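Local coordinates for protein AA9 family lytic polysaccharide monooxygenase B (PDB 5NNS) that cleaves crystalline and amorphous polysaccharides such as cellulose by copper-dependent oxidation, giving products oxidised specifically at C1, at residues Asn15-Tyr20 against Thr24-Ile29; Thr40-Ala45 against Pro164-Glu169; Met86-Asn91 against Gly193-Ser198. All coordinates share one frame; numbering follows the deposited sequence.

Going from the N terminus, contact 1 closes first: 15-20 leaves the end of strand 12-15 and the loop segment 24-29 returns against it, a short local loop with three residues between the two segments. The same long connection toward strand 63-66 then supplies 40-45, which in contact 2 meets 164-169, on strand 165-176, far along the chain. Contact 3 begins between those two segments, on strand 85-91, and ends beyond both, in the loop 193-198, so contacts 2 and 3 cross. They also touch, the Phe166 ring meeting that of Tyr195, and together they lay two loops against the six-stranded sheet. Contact 1 stands apart, its centre about 21 Å from that of contact 2.

Contact 1: Asn15-Tyr20 against Thr24-Ile29; sequences NGFVPY and TGQSTI
The carboxamide of Gln26 lies almost flat over one face of the Phe17 ring, the two planes 17° apart, with NE2 3.2 Å from CZ and offset toward the rim. Phe17 sends its CG anti to its own backbone N (chi1 -169°), which turns the ring back beneath the amide. The same amide reads the backbone of Val18 at both ends: Val18 N gives its hydrogen to Gln26 OE1 at 2.8 Å, while Gln26 NE2 donates to Val18 O at 3.0 Å. Both bonds lie in the plane of the accepting carbonyl, on a lone pair, and with the ring below they fix the rotation of the amide. OE1 also takes a hydrogen from water 2, which is bound to Gly16 O as well, and NE2 has a further partner in Thr22 O.

At the other end of the contact, Asn15 is bonded to two successive residues, Ser27 and Thr28. Thr28 OG1 donates to Asn15 O at 2.7 Å, tilted from the carbonyl plane, and Asn15 ND2 reaches Ser27 O at 2.9 Å, nearly straight at 169° and with the acceptor in the plane of its amide. Thr28 CG2 comes in near the plane of the Phe17 ring, at its edge. Water 1 bridges Asn15 O and Ile29 N, so the carbonyl of Asn15 is gripped twice.

The arrangement is an irregular loop pinned by side-chain-to-backbone bonds at the exit of strand 12-15, the edge of the four-stranded sheet; its first segment ends at Tyr20, which binds the glucan substrate.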
ATOM      1  N   ASN A  15      -8.152  -7.346 -12.675  1.00 21.65           N
ATOM      2  CA  ASN A  15      -7.266  -8.437 -12.267  1.00 21.97           C
ATOM      3  C   ASN A  15      -5.913  -7.850 -11.866  1.00 21.68           C
ATOM      4  O   ASN A  15      -5.487  -6.838 -12.427  1.00 22.26           O
ATOM      5  CB  ASN A  15      -7.077  -9.463 -13.397  1.00 22.62           C
ATOM      6  CG  ASN A  15      -6.259  -8.919 -14.564  1.00 23.89           C
ATOM      7  OD1 ASN A  15      -6.735  -8.068 -15.322  1.00 24.89           O
ATOM      8  ND2 ASN A  15      -5.019  -9.397 -14.704  1.00 24.05           N
ATOM      9  N   GLY A  16      -5.262  -8.473 -10.888  1.00 21.40           N
ATOM     10  CA  GLY A  16      -3.896  -8.115 -10.489  1.00 21.50           C
ATOM     11  C   GLY A  16      -2.890  -9.058 -11.126  1.00 21.34           C
ATOM     12  O   GLY A  16      -3.258  -9.930 -11.917  1.00 20.93           O
ATOM     13  N   PHE A  17      -1.621  -8.890 -10.766  1.00 21.21           N
ATOM     14  CA  PHE A  17      -0.564  -9.807 -11.186  1.00 21.26           C
ATOM     15  C   PHE A  17      -0.728 -11.136 -10.452  1.00 21.41           C
ATOM     16  O   PHE A  17      -1.182 -11.155  -9.312  1.00 21.87           O
ATOM     17  CB  PHE A  17       0.820  -9.209 -10.897  1.00 20.91           C
ATOM     18  CG  PHE A  17       1.946  -9.968 -11.533  1.00 20.76           C
ATOM     19  CD1 PHE A  17       2.285  -9.742 -12.864  1.00 20.69           C
ATOM     20  CD2 PHE A  17       2.653 -10.922 -10.817  1.00 20.63           C
ATOM     21  CE1 PHE A  17       3.309 -10.447 -13.461  1.00 20.66           C
ATOM     22  CE2 PHE A  17       3.688 -11.628 -11.409  1.00 20.78           C
ATOM     23  CZ  PHE A  17       4.014 -11.393 -12.736  1.00 20.57           C
ATOM     24  N   VAL A  18      -0.373 -12.235 -11.117  1.00 21.51           N
ATOM     25  CA  VAL A  18      -0.382 -13.572 -10.513  1.00 21.70           C
ATOM     26  C   VAL A  18       1.061 -13.935 -10.123  1.00 21.90           C
ATOM     27  O   VAL A  18       1.883 -14.209 -11.000  1.00 21.45           O
ATOM     28  CB  VAL A  18      -0.964 -14.649 -11.465  1.00 21.76           C
ATOM     29  CG1 VAL A  18      -0.921 -16.031 -10.818  1.00 21.66           C
ATOM     30  CG2 VAL A  18      -2.393 -14.297 -11.864  1.00 21.81           C
ATOM     31  N   PRO A  19       1.379 -13.922  -8.809  1.00 22.02           N
ATOM     32  CA  PRO A  19       2.748 -14.275  -8.398  1.00 22.67           C
ATOM     33  C   PRO A  19       3.131 -15.728  -8.690  1.00 22.96           C
ATOM     34  O   PRO A  19       2.259 -16.578  -8.883  1.00 22.13           O
ATOM     35  CB  PRO A  19       2.752 -14.011  -6.882  1.00 22.17           C
ATOM     36  CG  PRO A  19       1.320 -13.989  -6.490  1.00 22.47           C
ATOM     37  CD  PRO A  19       0.569 -13.463  -7.667  1.00 21.91           C
ATOM     38  N   TYR A  20       4.439 -15.978  -8.738  1.00 23.81           N
ATOM     39  CA  TYR A  20       5.032 -17.293  -9.040  1.00 24.97           C
ATOM     40  C   TYR A  20       4.922 -17.738 -10.502  1.00 25.43           C
ATOM     41  O   TYR A  20       5.651 -18.631 -10.910  1.00 26.96           O
ATOM     42  CB  TYR A  20       4.497 -18.406  -8.126  1.00 25.27           C
ATOM     43  CG  TYR A  20       4.642 -18.129  -6.658  1.00 25.24           C
ATOM     44  CD1 TYR A  20       5.830 -18.406  -6.000  1.00 25.16           C
ATOM     45  CD2 TYR A  20       3.581 -17.597  -5.914  1.00 25.47           C
ATOM     46  CE1 TYR A  20       5.971 -18.159  -4.645  1.00 25.33           C
ATOM     47  CE2 TYR A  20       3.709 -17.348  -4.551  1.00 25.25           C
ATOM     48  CZ  TYR A  20       4.906 -17.635  -3.920  1.00 25.24           C
ATOM     49  OH  TYR A  20       5.044 -17.384  -2.574  1.00 24.88           O
ATOM     50  N   THR A  24       5.649 -12.754 -18.501  1.00 27.14           N
ATOM     51  CA  THR A  24       5.302 -12.939 -19.913  1.00 27.69           C
ATOM     52  C   THR A  24       3.871 -13.452 -20.037  1.00 27.02           C
ATOM     53  O   THR A  24       3.523 -14.463 -19.426  1.00 28.10           O
ATOM     54  CB  THR A  24       6.239 -13.961 -20.606  1.00 28.29           C
ATOM     55  OG1 THR A  24       7.606 -13.605 -20.380  1.00 28.76           O
ATOM     56  CG2 THR A  24       5.972 -14.015 -22.109  1.00 28.26           C
ATOM     57  N   GLY A  25       3.047 -12.731 -20.795  1.00 26.34           N
ATOM     58  CA  GLY A  25       1.648 -13.097 -21.011  1.00 26.02           C
ATOM     59  C   GLY A  25       0.650 -12.444 -20.070  1.00 25.98           C
ATOM     60  O   GLY A  25      -0.535 -12.345 -20.403  1.00 25.77           O
ATOM     61  N   GLN A  26       1.103 -12.007 -18.893  1.00 25.27           N
ATOM     62  CA  GLN A  26       0.210 -11.381 -17.919  1.00 24.21           C
ATOM     63  C   GLN A  26      -0.064  -9.938 -18.329  1.00 23.80           C
ATOM     64  O   GLN A  26       0.790  -9.278 -18.922  1.00 24.24           O
ATOM     65  CB  GLN A  26       0.802 -11.451 -16.505  1.00 24.01           C
ATOM     66  CG  GLN A  26       1.054 -12.874 -16.018  1.00 23.44           C
ATOM     67  CD  GLN A  26       1.089 -13.006 -14.499  1.00 23.27           C
ATOM     68  OE1 GLN A  26       0.203 -12.518 -13.800  1.00 23.13           O
ATOM     69  NE2 GLN A  26       2.105 -13.685 -13.986  1.00 22.81           N
ATOM     70  N   SER A  27      -1.269  -9.464 -18.035  1.00 23.02           N
ATOM     71  CA  SER A  27      -1.663  -8.097 -18.336  1.00 21.83           C
ATOM     72  C   SER A  27      -2.548  -7.583 -17.206  1.00 21.51           C
ATOM     73  O   SER A  27      -3.584  -8.178 -16.901  1.00 20.95           O
ATOM     74  CB  SER A  27      -2.398  -8.028 -19.675  1.00 21.50           C
ATOM     75  OG  SER A  27      -2.426  -6.696 -20.153  1.00 20.95           O
ATOM     76  N   THR A  28      -2.126  -6.489 -16.583  1.00 21.08           N
ATOM     77  CA  THR A  28      -2.824  -5.953 -15.423  1.00 21.04           C
ATOM     78  C   THR A  28      -2.470  -4.497 -15.172  1.00 20.60           C
ATOM     79  O   THR A  28      -1.441  -4.005 -15.642  1.00 20.63           O
ATOM     80  CB  THR A  28      -2.525  -6.785 -14.147  1.00 21.45           C
ATOM     81  OG1 THR A  28      -2.998  -6.091 -12.984  1.00 21.58           O
ATOM     82  CG2 THR A  28      -1.029  -7.062 -13.993  1.00 21.80           C
ATOM     83  N   ILE A  29      -3.332  -3.817 -14.420  1.00 20.12           N
ATOM     84  CA  ILE A  29      -3.005  -2.490 -13.894  1.00 19.64           C
ATOM     85  C   ILE A  29      -1.915  -2.547 -12.815  1.00 18.95           C
ATOM     86  O   ILE A  29      -1.272  -1.534 -12.524  1.00 19.07           O
ATOM     87  CB  ILE A  29      -4.242  -1.734 -13.355  1.00 19.92           C
ATOM     88  CG1 ILE A  29      -4.903  -2.464 -12.170  1.00 19.82           C
ATOM     89  CG2 ILE A  29      -5.241  -1.494 -14.479  1.00 19.76           C
ATOM     90  CD1 ILE A  29      -5.857  -1.583 -11.393  1.00 19.99           C
TER
HETATM   91  O   HOH W   1      -5.846  -5.141 -14.412  1.00 17.64           O
HETATM   92  O   HOH W   2      -2.003 -10.998 -14.293  1.00 35.63           O

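Contact 2: Thr40-Ala45 against Pro164-Glu169; sequences TDPTDA and PQFYPE
Chi1 of -60° sets CG of Phe166 opposite its carbonyl carbon and, with chi2 near -88°, swings the ring out to Pro42, whose CA lies 3.6 Å from Phe166 CE2. The proline's CB rests near the same corner of the ring, 3.7 Å from CE2, an oblique approach. Beside this, Thr40 CA makes a CH...O contact with Pro164 O at 3.4 Å, and the threonine's CB and CG2 lie close to the same oxygen. No conventional hydrogen bond joins the two segments.

The loop is shaped from within by a type I turn, Asp41 to Asp44, closed by Asp44 N to Asp41 O. Asp41 OD1 accepts from both Thr43 N and Thr43 OG1 on one face of its carboxylate, the first making an Asx turn. Replacing Phe166 with an alanine would probably open a gap beside Pro42 and leave the turn less firmly seated on the strand.

Tyr167, next along the strand, belongs to the copper site. Strand 165-176 pairs with strand 147-157, whose Glu154 and Leu156 also touch Phe166, while the backbone of Phe166 bonds to that of Ile39, just ahead of the 40-45 loop.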
ATOM      1  N   THR A  40      11.230  -7.756   4.597  1.00 16.07           N
ATOM      2  CA  THR A  40      11.573  -7.678   6.028  1.00 16.27           C
ATOM      3  C   THR A  40      12.548  -6.545   6.391  1.00 16.29           C
ATOM      4  O   THR A  40      12.679  -6.201   7.567  1.00 15.84           O
ATOM      5  CB  THR A  40      12.168  -9.015   6.521  1.00 16.36           C
ATOM      6  OG1 THR A  40      13.300  -9.362   5.718  1.00 16.54           O
ATOM      7  CG2 THR A  40      11.137 -10.135   6.412  1.00 16.55           C
ATOM      8  N   ASP A  41      13.244  -5.990   5.397  1.00 16.47           N
ATOM      9  CA  ASP A  41      14.111  -4.837   5.606  1.00 16.59           C
ATOM     10  C   ASP A  41      13.292  -3.590   5.282  1.00 16.28           C
ATOM     11  O   ASP A  41      12.904  -3.419   4.124  1.00 16.38           O
ATOM     12  CB  ASP A  41      15.343  -4.922   4.702  1.00 16.92           C
ATOM     13  CG  ASP A  41      16.340  -3.778   4.929  1.00 17.38           C
ATOM     14  OD1 ASP A  41      16.118  -2.880   5.776  1.00 17.21           O
ATOM     15  OD2 ASP A  41      17.370  -3.778   4.224  1.00 18.26           O
ATOM     16  N   PRO A  42      13.037  -2.708   6.282  1.00 15.74           N
ATOM     17  CA  PRO A  42      12.259  -1.497   5.982  1.00 15.45           C
ATOM     18  C   PRO A  42      12.915  -0.556   4.960  1.00 15.29           C
ATOM     19  O   PRO A  42      12.210   0.242   4.351  1.00 15.43           O
ATOM     20  CB  PRO A  42      12.125  -0.811   7.348  1.00 15.36           C
ATOM     21  CG  PRO A  42      13.279  -1.306   8.137  1.00 15.53           C
ATOM     22  CD  PRO A  42      13.458  -2.732   7.697  1.00 15.59           C
ATOM     23  N   THR A  43      14.234  -0.660   4.775  1.00 15.18           N
ATOM     24  CA  THR A  43      14.969   0.123   3.767  1.00 15.17           C
ATOM     25  C   THR A  43      15.231  -0.619   2.446  1.00 15.18           C
ATOM     26  O   THR A  43      16.018  -0.141   1.634  1.00 15.05           O
ATOM     27  CB  THR A  43      16.332   0.598   4.324  1.00 15.20           C
ATOM     28  OG1 THR A  43      17.184  -0.533   4.550  1.00 15.25           O
ATOM     29  CG2 THR A  43      16.157   1.357   5.619  1.00 15.26           C
ATOM     30  N   ASP A  44      14.585  -1.768   2.224  1.00 15.25           N
ATOM     31  CA  ASP A  44      14.755  -2.540   0.978  1.00 15.37           C
ATOM     32  C   ASP A  44      14.499  -1.649  -0.247  1.00 15.28           C
ATOM     33  O   ASP A  44      13.548  -0.860  -0.261  1.00 15.03           O
ATOM     34  CB  ASP A  44      13.804  -3.746   0.969  1.00 15.64           C
ATOM     35  CG  ASP A  44      14.101  -4.744  -0.147  1.00 15.85           C
ATOM     36  OD1 ASP A  44      13.930  -4.408  -1.330  1.00 16.36           O
ATOM     37  OD2 ASP A  44      14.465  -5.895   0.163  1.00 16.28           O
ATOM     38  N   ALA A  45      15.353  -1.775  -1.262  1.00 15.37           N
ATOM     39  CA  ALA A  45      15.242  -0.961  -2.490  1.00 15.52           C
ATOM     40  C   ALA A  45      13.895  -1.132  -3.225  1.00 15.54           C
ATOM     41  O   ALA A  45      13.404  -0.189  -3.847  1.00 15.52           O
ATOM     42  CB  ALA A  45      16.400  -1.263  -3.432  1.00 15.43           C
ATOM     43  N   PRO A 164       9.732  -6.833  11.201  1.00 15.51           N
ATOM     44  CA  PRO A 164       8.574  -6.295  10.485  1.00 15.09           C
ATOM     45  C   PRO A 164       8.377  -7.023   9.173  1.00 14.32           C
ATOM     46  O   PRO A 164       9.349  -7.458   8.570  1.00 14.51           O
ATOM     47  CB  PRO A 164       8.957  -4.835  10.230  1.00 15.23           C
ATOM     48  CG  PRO A 164      10.448  -4.840  10.213  1.00 15.29           C
ATOM     49  CD  PRO A 164      10.856  -5.871  11.211  1.00 15.36           C
ATOM     50  N   GLN A 165       7.125  -7.178   8.765  1.00 13.67           N
ATOM     51  CA  GLN A 165       6.791  -7.816   7.507  1.00 13.19           C
ATOM     52  C   GLN A 165       5.946  -6.848   6.687  1.00 12.77           C
ATOM     53  O   GLN A 165       4.754  -6.663   6.959  1.00 12.58           O
ATOM     54  CB  GLN A 165       6.035  -9.103   7.765  1.00 13.34           C
ATOM     55  CG  GLN A 165       6.894 -10.183   8.401  1.00 13.53           C
ATOM     56  CD  GLN A 165       6.126 -11.460   8.666  1.00 13.55           C
ATOM     57  OE1 GLN A 165       5.018 -11.664   8.162  1.00 13.49           O
ATOM     58  NE2 GLN A 165       6.712 -12.330   9.472  1.00 13.63           N
ATOM     59  N   PHE A 166       6.592  -6.222   5.705  1.00 12.02           N
ATOM     60  CA  PHE A 166       5.952  -5.303   4.784  1.00 11.72           C
ATOM     61  C   PHE A 166       5.446  -6.078   3.573  1.00 11.78           C
ATOM     62  O   PHE A 166       6.199  -6.846   2.967  1.00 11.55           O
ATOM     63  CB  PHE A 166       6.950  -4.236   4.331  1.00 11.52           C
ATOM     64  CG  PHE A 166       7.507  -3.415   5.457  1.00 11.35           C
ATOM     65  CD1 PHE A 166       6.856  -2.266   5.880  1.00 11.36           C
ATOM     66  CD2 PHE A 166       8.684  -3.787   6.101  1.00 11.18           C
ATOM     67  CE1 PHE A 166       7.364  -1.504   6.923  1.00 11.27           C
ATOM     68  CE2 PHE A 166       9.199  -3.028   7.135  1.00 11.20           C
ATOM     69  CZ  PHE A 166       8.536  -1.886   7.550  1.00 11.17           C
ATOM     70  N   TYR A 167       4.171  -5.885   3.236  1.00 11.90           N
ATOM     71  CA  TYR A 167       3.551  -6.519   2.067  1.00 12.12           C
ATOM     72  C   TYR A 167       2.951  -5.433   1.178  1.00 12.52           C
ATOM     73  O   TYR A 167       1.780  -5.075   1.349  1.00 12.35           O
ATOM     74  CB  TYR A 167       2.454  -7.480   2.491  1.00 11.96           C
ATOM     75  CG  TYR A 167       2.906  -8.659   3.313  1.00 11.79           C
ATOM     76  CD1 TYR A 167       3.386  -9.813   2.702  1.00 11.75           C
ATOM     77  CD2 TYR A 167       2.816  -8.637   4.701  1.00 11.71           C
ATOM     78  CE1 TYR A 167       3.775 -10.907   3.453  1.00 11.75           C
ATOM     79  CE2 TYR A 167       3.206  -9.721   5.463  1.00 11.72           C
ATOM     80  CZ  TYR A 167       3.670 -10.860   4.833  1.00 11.73           C
ATOM     81  OH  TYR A 167       4.076 -11.934   5.575  1.00 11.84           O
ATOM     82  N   PRO A 168       3.754  -4.885   0.244  1.00 13.08           N
ATOM     83  CA  PRO A 168       3.288  -3.814  -0.629  1.00 13.41           C
ATOM     84  C   PRO A 168       2.936  -4.282  -2.032  1.00 13.78           C
ATOM     85  O   PRO A 168       3.627  -5.130  -2.578  1.00 13.95           O
ATOM     86  CB  PRO A 168       4.504  -2.893  -0.689  1.00 13.35           C
ATOM     87  CG  PRO A 168       5.666  -3.822  -0.602  1.00 13.26           C
ATOM     88  CD  PRO A 168       5.214  -5.065   0.118  1.00 13.16           C
ATOM     89  N   GLU A 169       1.867  -3.730  -2.604  1.00 14.16           N
ATOM     90  CA  GLU A 169       1.599  -3.844  -4.044  1.00 14.46           C
ATOM     91  C   GLU A 169       1.225  -2.484  -4.614  1.00 15.05           C
ATOM     92  O   GLU A 169       0.766  -1.605  -3.882  1.00 15.41           O
ATOM     93  CB  GLU A 169       0.494  -4.860  -4.340  1.00 14.17           C
ATOM     94  CG  GLU A 169       0.961  -6.304  -4.413  1.00 13.78           C
ATOM     95  CD  GLU A 169       1.199  -6.936  -3.057  1.00 13.91           C
ATOM     96  OE1 GLU A 169       0.334  -6.793  -2.166  1.00 13.65           O
ATOM     97  OE2 GLU A 169       2.246  -7.601  -2.886  1.00 13.83           O
TER

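Contact 3: Met86-Asn91 against Gly193-Ser198; sequences MVYMAN and GAYSMS
Strand 86-91 and the irregular segment 193-198 stay well apart, Tyr88 CA and Ala194 CA approaching no closer than 11.8 Å, and long side chains bridge the gap. Tyr88 and Tyr195 reach out from opposite directions until their hydroxyls meet, Tyr88 OH donating to Tyr195 OH at 2.7 Å in a weak hydrogen bond. The rings themselves are only loosely apposed, CZ of Tyr88 being 4.3 Å from CZ of Tyr195. Met86 comes in beside them: its chain bends at chi3 (-77°), leaving SD 3.5 Å from Tyr195 OH, with the methyl CE at a similar distance.

This is the face of the central strand 85-91 turned away from the other sheet of the AA9 beta-sandwich, covered here by a loop from the C-terminal part of the chain. Met86 and Tyr88 are both directed toward that loop, and both touch Glu154 of the adjoining strand 147-157. Tyr195 OH has its stronger partner there, a hydrogen bond to Glu154 OE1, so the phenol oxygen is held chiefly by the carboxylate, with the weak Tyr88 bond as a second partner. Ala194 CB lies over one face of the Tyr195 ring, 4.2 Å above its plane and offset toward the rim. The Phe166 ring also meets that of Tyr195, their planes about 20° apart.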
ATOM      1  N   MET A  86      -2.029   0.545   5.329  1.00 11.07           N
ATOM      2  CA  MET A  86      -1.710   1.874   4.801  1.00 11.33           C
ATOM      3  C   MET A  86      -1.960   1.908   3.309  1.00 11.48           C
ATOM      4  O   MET A  86      -1.651   0.944   2.598  1.00 11.57           O
ATOM      5  CB  MET A  86      -0.249   2.232   5.089  1.00 11.41           C
ATOM      6  CG  MET A  86       0.051   2.410   6.569  1.00 11.51           C
ATOM      7  SD  MET A  86       1.820   2.485   6.882  1.00 11.86           S
ATOM      8  CE  MET A  86       2.243   0.743   6.760  1.00 11.60           C
ATOM      9  N   VAL A  87      -2.523   3.018   2.842  1.00 11.65           N
ATOM     10  CA  VAL A  87      -2.735   3.253   1.419  1.00 12.00           C
ATOM     11  C   VAL A  87      -1.989   4.527   1.034  1.00 12.51           C
ATOM     12  O   VAL A  87      -2.206   5.585   1.620  1.00 12.38           O
ATOM     13  CB  VAL A  87      -4.233   3.334   1.072  1.00 11.98           C
ATOM     14  CG1 VAL A  87      -4.437   3.359  -0.439  1.00 12.00           C
ATOM     15  CG2 VAL A  87      -4.974   2.150   1.690  1.00 11.98           C
ATOM     16  N   TYR A  88      -1.073   4.394   0.077  1.00 13.44           N
ATOM     17  CA  TYR A  88      -0.264   5.499  -0.424  1.00 14.04           C
ATOM     18  C   TYR A  88      -0.616   5.773  -1.881  1.00 14.69           C
ATOM     19  O   TYR A  88      -1.139   4.899  -2.591  1.00 14.77           O
ATOM     20  CB  TYR A  88       1.231   5.151  -0.374  1.00 13.99           C
ATOM     21  CG  TYR A  88       1.906   5.173   0.982  1.00 14.08           C
ATOM     22  CD1 TYR A  88       1.777   4.103   1.870  1.00 14.13           C
ATOM     23  CD2 TYR A  88       2.726   6.243   1.362  1.00 14.22           C
ATOM     24  CE1 TYR A  88       2.420   4.107   3.101  1.00 14.10           C
ATOM     25  CE2 TYR A  88       3.375   6.253   2.594  1.00 14.16           C
ATOM     26  CZ  TYR A  88       3.218   5.184   3.457  1.00 14.17           C
ATOM     27  OH  TYR A  88       3.856   5.188   4.678  1.00 14.28           O
ATOM     28  N   MET A  89      -0.299   6.986  -2.323  1.00 15.08           N
ATOM     29  CA  MET A  89      -0.228   7.297  -3.745  1.00 15.47           C
ATOM     30  C   MET A  89       1.029   8.105  -4.061  1.00 15.77           C
ATOM     31  O   MET A  89       1.648   8.695  -3.173  1.00 15.24           O
ATOM     32  CB  MET A  89      -1.455   8.080  -4.190  1.00 15.73           C
ATOM     33  CG  MET A  89      -2.769   7.327  -4.108  1.00 15.79           C
ATOM     34  SD  MET A  89      -4.098   8.469  -4.525  1.00 15.81           S
ATOM     35  CE  MET A  89      -3.950   8.513  -6.310  1.00 15.72           C
ATOM     36  N   ALA A  90       1.386   8.121  -5.340  1.00 16.38           N
ATOM     37  CA  ALA A  90       2.518   8.894  -5.834  1.00 17.24           C
ATOM     38  C   ALA A  90       2.270   9.298  -7.269  1.00 18.07           C
ATOM     39  O   ALA A  90       1.856   8.473  -8.073  1.00 17.86           O
ATOM     40  CB  ALA A  90       3.793   8.068  -5.753  1.00 17.36           C
ATOM     41  N   ASN A  91       2.546  10.563  -7.582  1.00 19.69           N
ATOM     42  CA  ASN A  91       2.533  11.053  -8.959  1.00 20.54           C
ATOM     43  C   ASN A  91       3.705  10.418  -9.702  1.00 21.81           C
ATOM     44  O   ASN A  91       4.829  10.432  -9.213  1.00 21.95           O
ATOM     45  CB  ASN A  91       2.653  12.583  -8.985  1.00 20.23           C
ATOM     46  CG  ASN A  91       2.165  13.194 -10.289  1.00 20.07           C
ATOM     47  OD1 ASN A  91       2.566  12.779 -11.382  1.00 19.26           O
ATOM     48  ND2 ASN A  91       1.297  14.195 -10.177  1.00 19.90           N
ATOM     49  N   GLY A 193      13.172   4.979   2.432  1.00 14.64           N
ATOM     50  CA  GLY A 193      13.467   6.303   2.982  1.00 14.47           C
ATOM     51  C   GLY A 193      12.527   6.650   4.119  1.00 14.47           C
ATOM     52  O   GLY A 193      12.955   7.190   5.137  1.00 14.43           O
ATOM     53  N   ALA A 194      11.245   6.330   3.938  1.00 14.48           N
ATOM     54  CA  ALA A 194      10.194   6.644   4.918  1.00 14.53           C
ATOM     55  C   ALA A 194      10.313   5.864   6.218  1.00 14.41           C
ATOM     56  O   ALA A 194       9.963   6.384   7.278  1.00 14.28           O
ATOM     57  CB  ALA A 194       8.821   6.385   4.309  1.00 14.51           C
ATOM     58  N   TYR A 195      10.772   4.612   6.116  1.00 14.45           N
ATOM     59  CA  TYR A 195      10.793   3.674   7.237  1.00 14.42           C
ATOM     60  C   TYR A 195      12.219   3.352   7.654  1.00 14.52           C
ATOM     61  O   TYR A 195      13.136   3.409   6.839  1.00 14.91           O
ATOM     62  CB  TYR A 195      10.102   2.357   6.851  1.00 14.28           C
ATOM     63  CG  TYR A 195       8.666   2.469   6.349  1.00 14.03           C
ATOM     64  CD1 TYR A 195       7.747   3.341   6.940  1.00 13.81           C
ATOM     65  CD2 TYR A 195       8.213   1.661   5.299  1.00 13.93           C
ATOM     66  CE1 TYR A 195       6.436   3.419   6.475  1.00 13.62           C
ATOM     67  CE2 TYR A 195       6.904   1.735   4.837  1.00 13.62           C
ATOM     68  CZ  TYR A 195       6.018   2.612   5.425  1.00 13.44           C
ATOM     69  OH  TYR A 195       4.720   2.690   4.959  1.00 13.29           O
ATOM     70  N   SER A 196      12.395   3.003   8.924  1.00 14.44           N
ATOM     71  CA  SER A 196      13.649   2.421   9.404  1.00 14.35           C
ATOM     72  C   SER A 196      13.424   1.636  10.687  1.00 14.23           C
ATOM     73  O   SER A 196      12.377   1.751  11.325  1.00 13.57           O
ATOM     74  CB  SER A 196      14.719   3.496   9.632  1.00 14.47           C
ATOM     75  OG  SER A 196      14.509   4.210  10.837  1.00 14.54           O
ATOM     76  N   MET A 197      14.444   0.871  11.072  1.00 14.39           N
ATOM     77  CA  MET A 197      14.411   0.092  12.312  1.00 14.55           C
ATOM     78  C   MET A 197      14.494   0.915  13.607  1.00 14.43           C
ATOM     79  O   MET A 197      14.450   0.333  14.687  1.00 15.10           O
ATOM     80  CB  MET A 197      15.504  -0.987  12.289  1.00 14.72           C
ATOM     81  CG  MET A 197      15.279  -2.078  11.240  1.00 14.96           C
ATOM     82  SD  MET A 197      13.797  -3.083  11.498  1.00 15.14           S
ATOM     83  CE  MET A 197      14.338  -4.146  12.840  1.00 15.10           C
ATOM     84  N   SER A 198      14.617   2.243  13.523  1.00 14.26           N
ATOM     85  CA  SER A 198      14.464   3.110  14.706  1.00 14.16           C
ATOM     86  C   SER A 198      13.023   3.617  14.919  1.00 13.99           C
ATOM     87  O   SER A 198      12.724   4.217  15.958  1.00 13.94           O
ATOM     88  CB  SER A 198      15.465   4.275  14.658  1.00 14.55           C
ATOM     89  OG  SER A 198      15.374   4.991  13.447  1.00 15.01           O
TER